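Cow rumen GH26 endo-mannanase (Metagenome, PDB 6UEH) probably hydrolyses internal beta-1,4-mannosidic linkages in mannans such as galactomannan, using a family 26 TIM-barrel domain joined to an accessory CBM6-like domain. Local coordinates at residues 11-16 with 125-130; 18-23 with 47-52; 232-237 with 480-485. All blocks are in the same frame, centred on the assembly; numbering follows the deposited sequence.

Contact 1 (11-16 with 125-130). With CA (calcium ion), chain B.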
loop_
_atom_site.group_PDB
_atom_site.type_symbol
_atom_site.label_atom_id
_atom_site.label_comp_id
_atom_site.label_asym_id
_atom_site.label_seq_id
_atom_site.Cartn_x
_atom_site.Cartn_y
_atom_site.Cartn_z
ATOM N N THR A 11 -30.524 6.508 -11.380
ATOM C CA THR A 11 -30.246 5.846 -12.647
ATOM C C THR A 11 -30.705 6.703 -13.818
ATOM O O THR A 11 -31.825 7.213 -13.828
ATOM C CB THR A 11 -30.929 4.466 -12.729
ATOM O OG1 THR A 11 -30.442 3.626 -11.677
ATOM C CG2 THR A 11 -30.641 3.801 -14.067
ATOM N N ILE A 12 -29.828 6.867 -14.800
ATOM C CA ILE A 12 -30.183 7.560 -16.029
ATOM C C ILE A 12 -29.971 6.684 -17.253
ATOM O O ILE A 12 -29.115 5.796 -17.254
ATOM C CB ILE A 12 -29.360 8.832 -16.221
ATOM C CG1 ILE A 12 -27.872 8.509 -16.103
ATOM C CG2 ILE A 12 -29.757 9.871 -15.210
ATOM C CD1 ILE A 12 -26.997 9.554 -16.695
ATOM N N GLU A 13 -30.756 6.940 -18.293
ATOM C CA GLU A 13 -30.473 6.366 -19.597
ATOM C C GLU A 13 -29.252 7.088 -20.148
ATOM O O GLU A 13 -29.222 8.316 -20.185
ATOM C CB GLU A 13 -31.671 6.509 -20.537
ATOM C CG GLU A 13 -32.945 5.853 -20.025
ATOM C CD GLU A 13 -32.888 4.337 -20.066
ATOM O OE1 GLU A 13 -31.998 3.791 -20.750
ATOM O OE2 GLU A 13 -33.734 3.687 -19.414
ATOM N N ALA A 14 -28.235 6.336 -20.551
ATOM C CA ALA A 14 -26.990 6.956 -20.992
ATOM C C ALA A 14 -27.206 7.768 -22.264
ATOM O O ALA A 14 -26.507 8.752 -22.504
ATOM C CB ALA A 14 -25.918 5.911 -21.203
ATOM N N GLU A 15 -28.189 7.366 -23.067
ATOM C CA GLU A 15 -28.506 8.090 -24.294
ATOM C C GLU A 15 -29.044 9.491 -23.998
ATOM O O GLU A 15 -29.113 10.336 -24.890
ATOM C CB GLU A 15 -29.514 7.307 -25.148
ATOM C CG GLU A 15 -30.841 6.983 -24.465
ATOM C CD GLU A 15 -30.831 5.629 -23.772
ATOM O OE1 GLU A 15 -29.737 5.149 -23.411
ATOM O OE2 GLU A 15 -31.920 5.041 -23.597
ATOM N N ASP A 16 -29.415 9.738 -22.744
ATOM C CA ASP A 16 -29.901 11.054 -22.340
ATOM C C ASP A 16 -28.783 11.951 -21.799
ATOM O O ASP A 16 -29.018 13.119 -21.487
ATOM C CB ASP A 16 -31.008 10.915 -21.292
ATOM C CG ASP A 16 -32.274 10.295 -21.858
ATOM O OD1 ASP A 16 -32.468 10.357 -23.090
ATOM O OD2 ASP A 16 -33.076 9.750 -21.070
ATOM N N PHE A 125 -23.006 2.306 -23.677
ATOM C CA PHE A 125 -23.600 2.551 -22.370
ATOM C C PHE A 125 -25.122 2.611 -22.471
ATOM O O PHE A 125 -25.673 3.483 -23.142
ATOM C CB PHE A 125 -23.055 3.851 -21.770
ATOM C CG PHE A 125 -21.578 3.824 -21.511
ATOM C CD1 PHE A 125 -20.674 4.049 -22.537
ATOM C CD2 PHE A 125 -21.089 3.574 -20.239
ATOM C CE1 PHE A 125 -19.316 4.020 -22.301
ATOM C CE2 PHE A 125 -19.729 3.546 -19.998
ATOM C CZ PHE A 125 -18.840 3.771 -21.031
ATOM N N ASP A 126 -25.794 1.672 -21.809
ATOM C CA ASP A 126 -27.253 1.615 -21.818
ATOM C C ASP A 126 -27.834 2.497 -20.719
ATOM O O ASP A 126 -28.628 3.397 -20.986
ATOM C CB ASP A 126 -27.730 0.170 -21.646
ATOM C CG ASP A 126 -29.243 0.042 -21.681
ATOM O OD1 ASP A 126 -29.911 0.932 -22.249
ATOM O OD2 ASP A 126 -29.767 -0.958 -21.145
ATOM N N THR A 127 -27.439 2.216 -19.481
ATOM C CA THR A 127 -27.828 3.025 -18.333
ATOM C C THR A 127 -26.627 3.257 -17.424
ATOM O O THR A 127 -25.633 2.534 -17.496
ATOM C CB THR A 127 -28.947 2.361 -17.505
ATOM O OG1 THR A 127 -28.501 1.082 -17.042
ATOM C CG2 THR A 127 -30.214 2.183 -18.336
ATOM N N ILE A 128 -26.725 4.271 -16.573
ATOM C CA ILE A 128 -25.702 4.553 -15.575
ATOM C C ILE A 128 -26.380 4.714 -14.217
ATOM O O ILE A 128 -27.428 5.351 -14.116
ATOM C CB ILE A 128 -24.900 5.821 -15.925
ATOM C CG1 ILE A 128 -24.298 5.699 -17.328
ATOM C CG2 ILE A 128 -23.816 6.075 -14.885
ATOM C CD1 ILE A 128 -23.858 7.021 -17.925
ATOM N N THR A 129 -25.791 4.125 -13.180
ATOM C CA THR A 129 -26.393 4.151 -11.852
ATOM C C THR A 129 -25.426 4.680 -10.796
ATOM O O THR A 129 -24.279 4.238 -10.712
ATOM C CB THR A 129 -26.882 2.746 -11.435
ATOM O OG1 THR A 129 -27.943 2.335 -12.306
ATOM C CG2 THR A 129 -27.393 2.748 -10.005
ATOM N N VAL A 130 -25.898 5.636 -10.000
ATOM C CA VAL A 130 -25.120 6.172 -8.891
ATOM C C VAL A 130 -25.822 5.880 -7.568
ATOM O O VAL A 130 -26.983 6.244 -7.376
ATOM C CB VAL A 130 -24.899 7.690 -9.029
ATOM C CG1 VAL A 130 -24.016 8.206 -7.903
ATOM C CG2 VAL A 130 -24.283 8.018 -10.382
HETATM CA CA CA B . -30.772 3.040 -22.606
#

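Contact 2 (18-23 with 47-52)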
loop_
_atom_site.group_PDB
_atom_site.type_symbol
_atom_site.label_atom_id
_atom_site.label_comp_id
_atom_site.label_asym_id
_atom_site.label_seq_id
_atom_site.Cartn_x
_atom_site.Cartn_y
_atom_site.Cartn_z
ATOM N N ASP A 18 -25.485 14.379 -21.560
ATOM C CA ASP A 18 -24.948 15.467 -22.365
ATOM C C ASP A 18 -23.853 14.925 -23.279
ATOM O O ASP A 18 -22.933 14.252 -22.818
ATOM C CB ASP A 18 -24.392 16.588 -21.481
ATOM C CG ASP A 18 -25.458 17.241 -20.617
ATOM O OD1 ASP A 18 -26.647 17.210 -20.998
ATOM O OD2 ASP A 18 -25.102 17.795 -19.556
ATOM N N GLY A 19 -23.965 15.205 -24.573
ATOM C CA GLY A 19 -22.958 14.788 -25.531
ATOM C C GLY A 19 -23.246 13.451 -26.187
ATOM O O GLY A 19 -22.508 13.019 -27.071
ATOM N N ALA A 20 -24.319 12.794 -25.755
ATOM C CA ALA A 20 -24.672 11.479 -26.280
ATOM C C ALA A 20 -25.358 11.570 -27.643
ATOM O O ALA A 20 -25.236 10.663 -28.466
ATOM C CB ALA A 20 -25.564 10.738 -25.293
ATOM N N GLY A 21 -26.075 12.665 -27.876
ATOM C CA GLY A 21 -26.833 12.831 -29.104
ATOM C C GLY A 21 -28.025 11.892 -29.165
ATOM O O GLY A 21 -28.538 11.463 -28.131
ATOM N N GLU A 22 -28.468 11.567 -30.375
ATOM C CA GLU A 22 -29.600 10.660 -30.548
ATOM C C GLU A 22 -29.228 9.238 -30.142
ATOM O O GLU A 22 -28.088 8.812 -30.335
ATOM C CB GLU A 22 -30.101 10.689 -31.993
ATOM C CG GLU A 22 -30.829 11.974 -32.359
ATOM C CD GLU A 22 -31.948 12.301 -31.386
ATOM O OE1 GLU A 22 -31.741 13.171 -30.513
ATOM O OE2 GLU A 22 -33.034 11.692 -31.491
ATOM N N PRO A 23 -30.192 8.499 -29.570
ATOM C CA PRO A 23 -29.943 7.129 -29.106
ATOM C C PRO A 23 -29.507 6.194 -30.231
ATOM O O PRO A 23 -30.016 6.290 -31.348
ATOM C CB PRO A 23 -31.304 6.693 -28.543
ATOM C CG PRO A 23 -32.016 7.964 -28.233
ATOM C CD PRO A 23 -31.572 8.932 -29.289
ATOM N N ALA A 47 -15.674 11.293 -28.153
ATOM C CA ALA A 47 -16.153 12.469 -27.433
ATOM C C ALA A 47 -16.892 12.042 -26.170
ATOM O O ALA A 47 -17.617 11.051 -26.187
ATOM C CB ALA A 47 -17.053 13.310 -28.321
ATOM N N PRO A 48 -16.717 12.795 -25.072
ATOM C CA PRO A 48 -17.275 12.388 -23.777
ATOM C C PRO A 48 -18.797 12.474 -23.693
ATOM O O PRO A 48 -19.434 13.214 -24.444
ATOM C CB PRO A 48 -16.635 13.378 -22.798
ATOM C CG PRO A 48 -16.378 14.591 -23.621
ATOM C CD PRO A 48 -15.989 14.073 -24.979
ATOM N N ILE A 49 -19.365 11.698 -22.777
ATOM C CA ILE A 49 -20.764 11.843 -22.398
ATOM C C ILE A 49 -20.797 12.112 -20.901
ATOM O O ILE A 49 -19.925 11.644 -20.165
ATOM C CB ILE A 49 -21.601 10.595 -22.743
ATOM C CG1 ILE A 49 -21.083 9.371 -21.986
ATOM C CG2 ILE A 49 -21.593 10.347 -24.250
ATOM C CD1 ILE A 49 -21.910 8.114 -22.212
ATOM N N SER A 50 -21.785 12.874 -20.444
ATOM C CA SER A 50 -21.788 13.279 -19.046
ATOM C C SER A 50 -23.173 13.576 -18.486
ATOM O O SER A 50 -24.139 13.749 -19.226
ATOM C CB SER A 50 -20.896 14.508 -18.864
ATOM O OG SER A 50 -21.386 15.602 -19.620
ATOM N N PHE A 51 -23.243 13.625 -17.159
ATOM C CA PHE A 51 -24.447 14.019 -16.441
ATOM C C PHE A 51 -24.046 14.617 -15.100
ATOM O O PHE A 51 -22.907 14.458 -14.656
ATOM C CB PHE A 51 -25.389 12.829 -16.243
ATOM C CG PHE A 51 -24.827 11.739 -15.370
ATOM C CD1 PHE A 51 -23.895 10.842 -15.869
ATOM C CD2 PHE A 51 -25.252 11.596 -14.057
ATOM C CE1 PHE A 51 -23.384 9.831 -15.071
ATOM C CE2 PHE A 51 -24.744 10.588 -13.254
ATOM C CZ PHE A 51 -23.809 9.706 -13.760
ATOM N N ASN A 52 -24.982 15.306 -14.459
ATOM C CA ASN A 52 -24.702 15.955 -13.188
ATOM C C ASN A 52 -25.295 15.230 -11.988
ATOM O O ASN A 52 -26.399 14.685 -12.053
ATOM C CB ASN A 52 -25.214 17.395 -13.209
ATOM C CG ASN A 52 -25.156 18.052 -11.845
ATOM O OD1 ASN A 52 -24.089 18.459 -11.383
ATOM N ND2 ASN A 52 -26.307 18.154 -11.186
HETATM O O HOH W 1 -23.279 17.026 -17.903
HETATM O O HOH W 2 -19.924 15.565 -21.884
HETATM O O HOH W 3 -20.279 12.038 -27.133
#

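Contact 3 (232-237 with 480-485)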
loop_
_atom_site.group_PDB
_atom_site.type_symbol
_atom_site.label_atom_id
_atom_site.label_comp_id
_atom_site.label_asym_id
_atom_site.label_seq_id
_atom_site.Cartn_x
_atom_site.Cartn_y
_atom_site.Cartn_z
ATOM N N GLY A 232 5.319 1.078 26.002
ATOM C CA GLY A 232 4.034 0.512 25.631
ATOM C C GLY A 232 3.668 0.736 24.176
ATOM O O GLY A 232 2.490 0.748 23.816
ATOM N N GLY A 233 4.684 0.905 23.336
ATOM C CA GLY A 233 4.463 1.168 21.927
ATOM C C GLY A 233 4.461 -0.075 21.060
ATOM O O GLY A 233 4.643 -1.193 21.546
ATOM N N ILE A 234 4.246 0.138 19.766
ATOM C CA ILE A 234 4.247 -0.928 18.775
ATOM C C ILE A 234 5.487 -0.796 17.898
ATOM O O ILE A 234 5.831 0.304 17.475
ATOM C CB ILE A 234 2.980 -0.879 17.894
ATOM C CG1 ILE A 234 1.725 -1.041 18.757
ATOM C CG2 ILE A 234 3.031 -1.945 16.810
ATOM C CD1 ILE A 234 0.431 -0.902 17.985
ATOM N N ALA A 235 6.160 -1.910 17.630
ATOM C CA ALA A 235 7.384 -1.868 16.839
ATOM C C ALA A 235 7.200 -2.471 15.448
ATOM O O ALA A 235 6.579 -3.522 15.294
ATOM C CB ALA A 235 8.509 -2.587 17.574
ATOM N N THR A 236 7.737 -1.791 14.438
ATOM C CA THR A 236 7.856 -2.364 13.102
ATOM C C THR A 236 9.310 -2.246 12.654
ATOM O O THR A 236 10.034 -1.357 13.105
ATOM C CB THR A 236 6.920 -1.676 12.076
ATOM O OG1 THR A 236 6.977 -2.375 10.826
ATOM C CG2 THR A 236 7.318 -0.225 11.856
ATOM N N ALA A 237 9.756 -3.149 11.787
ATOM C CA ALA A 237 11.142 -3.093 11.340
ATOM C C ALA A 237 11.343 -3.624 9.926
ATOM O O ALA A 237 10.786 -4.657 9.545
ATOM C CB ALA A 237 12.034 -3.852 12.310
ATOM N N GLU A 480 -0.286 7.262 23.600
ATOM C CA GLU A 480 -1.106 7.255 24.809
ATOM C C GLU A 480 -2.377 6.415 24.669
ATOM O O GLU A 480 -2.930 5.955 25.667
ATOM C CB GLU A 480 -1.482 8.689 25.190
ATOM C CG GLU A 480 -2.307 9.403 24.127
ATOM C CD GLU A 480 -2.738 10.796 24.544
ATOM O OE1 GLU A 480 -2.249 11.287 25.584
ATOM O OE2 GLU A 480 -3.571 11.397 23.830
ATOM N N ASP A 481 -2.837 6.218 23.435
ATOM C CA ASP A 481 -4.097 5.519 23.182
ATOM C C ASP A 481 -3.958 4.000 23.254
ATOM O O ASP A 481 -4.957 3.283 23.337
ATOM C CB ASP A 481 -4.659 5.905 21.809
ATOM C CG ASP A 481 -4.916 7.395 21.673
ATOM O OD1 ASP A 481 -5.286 8.039 22.680
ATOM O OD2 ASP A 481 -4.754 7.920 20.551
ATOM N N LEU A 482 -2.723 3.509 23.210
ATOM C CA LEU A 482 -2.472 2.074 23.187
ATOM C C LEU A 482 -2.788 1.427 24.537
ATOM O O LEU A 482 -2.700 2.075 25.577
ATOM C CB LEU A 482 -1.020 1.794 22.793
ATOM C CG LEU A 482 -0.609 2.241 21.388
ATOM C CD1 LEU A 482 0.820 1.812 21.091
ATOM C CD2 LEU A 482 -1.568 1.693 20.335
ATOM N N PRO A 483 -3.173 0.143 24.521
ATOM C CA PRO A 483 -3.525 -0.550 25.765
ATOM C C PRO A 483 -2.310 -0.972 26.589
ATOM O O PRO A 483 -2.389 -1.015 27.816
ATOM C CB PRO A 483 -4.291 -1.791 25.278
ATOM C CG PRO A 483 -4.581 -1.548 23.819
ATOM C CD PRO A 483 -3.473 -0.676 23.335
ATOM N N PHE A 484 -1.204 -1.273 25.915
ATOM C CA PHE A 484 -0.055 -1.914 26.552
ATOM C C PHE A 484 0.565 -1.076 27.667
ATOM O O PHE A 484 0.496 0.152 27.652
ATOM C CB PHE A 484 1.000 -2.251 25.496
ATOM C CG PHE A 484 0.493 -3.160 24.407
ATOM C CD1 PHE A 484 0.479 -4.535 24.581
ATOM C CD2 PHE A 484 0.016 -2.635 23.214
ATOM C CE1 PHE A 484 0.006 -5.373 23.582
ATOM C CE2 PHE A 484 -0.459 -3.470 22.212
ATOM C CZ PHE A 484 -0.465 -4.839 22.398
ATOM N N SER A 485 1.175 -1.759 28.631
ATOM C CA SER A 485 1.707 -1.110 29.825
ATOM C C SER A 485 2.986 -0.330 29.541
ATOM O O SER A 485 3.833 -0.762 28.760
ATOM C CB SER A 485 1.967 -2.145 30.922
ATOM O OG SER A 485 2.971 -3.064 30.530
#

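Contact 1 (11-16 with 125-130)
Strands 11-13 and 127-130 pair antiparallel in the CBM6-like beta-sandwich, and where strand 11-13 ends and strand 127-130 begins, the two segments share a calcium ion. The metal is held by Glu-13 OE1 at 2.4 Å, by both carboxylate oxygens of Glu-15, and by Asp-126 through OD1 and its carbonyl O; Ser-37 and Gly-40 complete the site. Acidic residues suit this place because their anionic oxygens are good ligands for calcium, which probably also offsets their mutual repulsion. Glu-15 reaches it with CG between its backbone N and carbonyl carbon (chi1 58°) and a bend at chi2, which brings the carboxylate back to the ion. Backbone bonds set the register: Ile-12 N to Ile-128 O and Ile-128 N to Ile-12 O, each 2.9 Å. Beyond them Ala-14 N bonds to Asp-126 O at 3.0 Å, so one carbonyl serves both an N-H and the metal. Apolar packing follows on the face carrying Ile-12 and Ile-128, whose side chains lie side by side. Ala-14 is small enough for its CB to sit 3.6 Å from Phe-125 CB. On the other face, at the end away from the calcium, Thr-11 OG1 and Thr-129 OG1 are hydrogen-bonded at 2.9 Å.

Contact 2 (18-23 with 47-52)
Asp-18 and Ser-50 form a single antiparallel bridge, a hydrogen-bonded pair in which Asp-18 N donates to Ser-50 O at 2.8 Å and Ser-50 N to Asp-18 O at 3.0 Å, both hydrogen bonds being distinctly bent, the first to 136° at the hydrogen. The pairing goes no further, for at Gly-19 the chain turns away with phi 93°. In this conformation a CB would press on the preceding carbonyl oxygen and run into Pro-48 O, so glycine fits the turn. Strand 49-55 is an outermost strand of the four-stranded sheet in this CBM6-like sandwich; strand 110-117 pairs with it along one edge, and the loop carrying Asp-18 lies along the other. Polar side chains suit the bridge because waters join them across it. Ser-50 OG, placed between its backbone N and carbonyl carbon (chi1 62°), comes within 3.7 Å of Asp-18 CB. One water joins Ser-50 OG to Asp-18 OD2, donating to the carboxylate at 2.6 Å; another, 2.7 Å from Ser-50 OG, makes only a weak bond to Asp-18 O. Ile-49, one residue earlier on the strand, turns its longer branch away from the loop and offers the CG2 methyl instead. Ile-49 CG2 lies 3.9 Å from Ala-20 CA and 4.1 Å from Ala-20 CB, the small alanine letting backbone and methyl both approach it, while Cys-17 also packs against Ile-49.

Contact 3 (232-237 with 480-485)
At one end of the family 26 TIM barrel, the turn leading from helix 220-230 into barrel strand 234-238 is packed by the C-terminal tail that follows strand 476-477. Contact here is by van der Waals packing, and on the tail's side Leu-482 contributes most. Its CB points toward the turn, and with CG anti to the carbonyl carbon (chi1 -63°) the branched end reaches both the glycine backbone and Ile-234. One methyl does most of the touching: Leu-482 CD1 lies 3.4 Å from Gly-232 O. The same Leu-482 CD1 is 3.8 Å from both Gly-233 CA and Ile-234 CG1. The second methyl, Leu-482 CD2, meets the end of the isoleucine, 4.0 Å from Ile-234 CD1, so the two branched side chains cross at an angle with both leucine methyls engaged. Leucine and isoleucine suit this buried position, where Tyr-160 and Leu-157 of helix 152-164 add to the apolar surroundings and Ile-307 of the neighbouring barrel strand lies against Ile-234. Gly-232 is the first residue to leave helical geometry after the helix, and it does so with positive phi (73°), a conformation easy for glycine. The missing side chain matters to the tail as well, since a CB would point toward it and clash with Phe-484 O. Gly-232 CA can instead approach Ser-485 O to 3.4 Å. Phe-484 meets the turn chiefly through the base of its side chain, Phe-484 CB standing 3.7 Å from Gly-232 O.

Contacts 1 and 2 belong to the CBM6-like domain and contact 3 to the catalytic TIM barrel. Along the chain, contact 2 is nested inside the loop closed by contact 1, and contact 3 opens only after both have closed. The first two have centres about 10 Å apart and touch: Phe-51 spans from the four-stranded to the five-stranded sheet, packing on Ile-12 and Ile-128, while Ala-20 rests against the backbone of Ala-14 and Glu-15. Contact 3 lies across the chain's centre, about 50 Å from contact 1 and 54 Å from contact 2 between centres. The calcium site and neighbouring bridge thus help shape one part of the sandwich, whereas contact 3 packs the C-terminal tail on the barrel, its nearest atoms about 34 Å from contact 1.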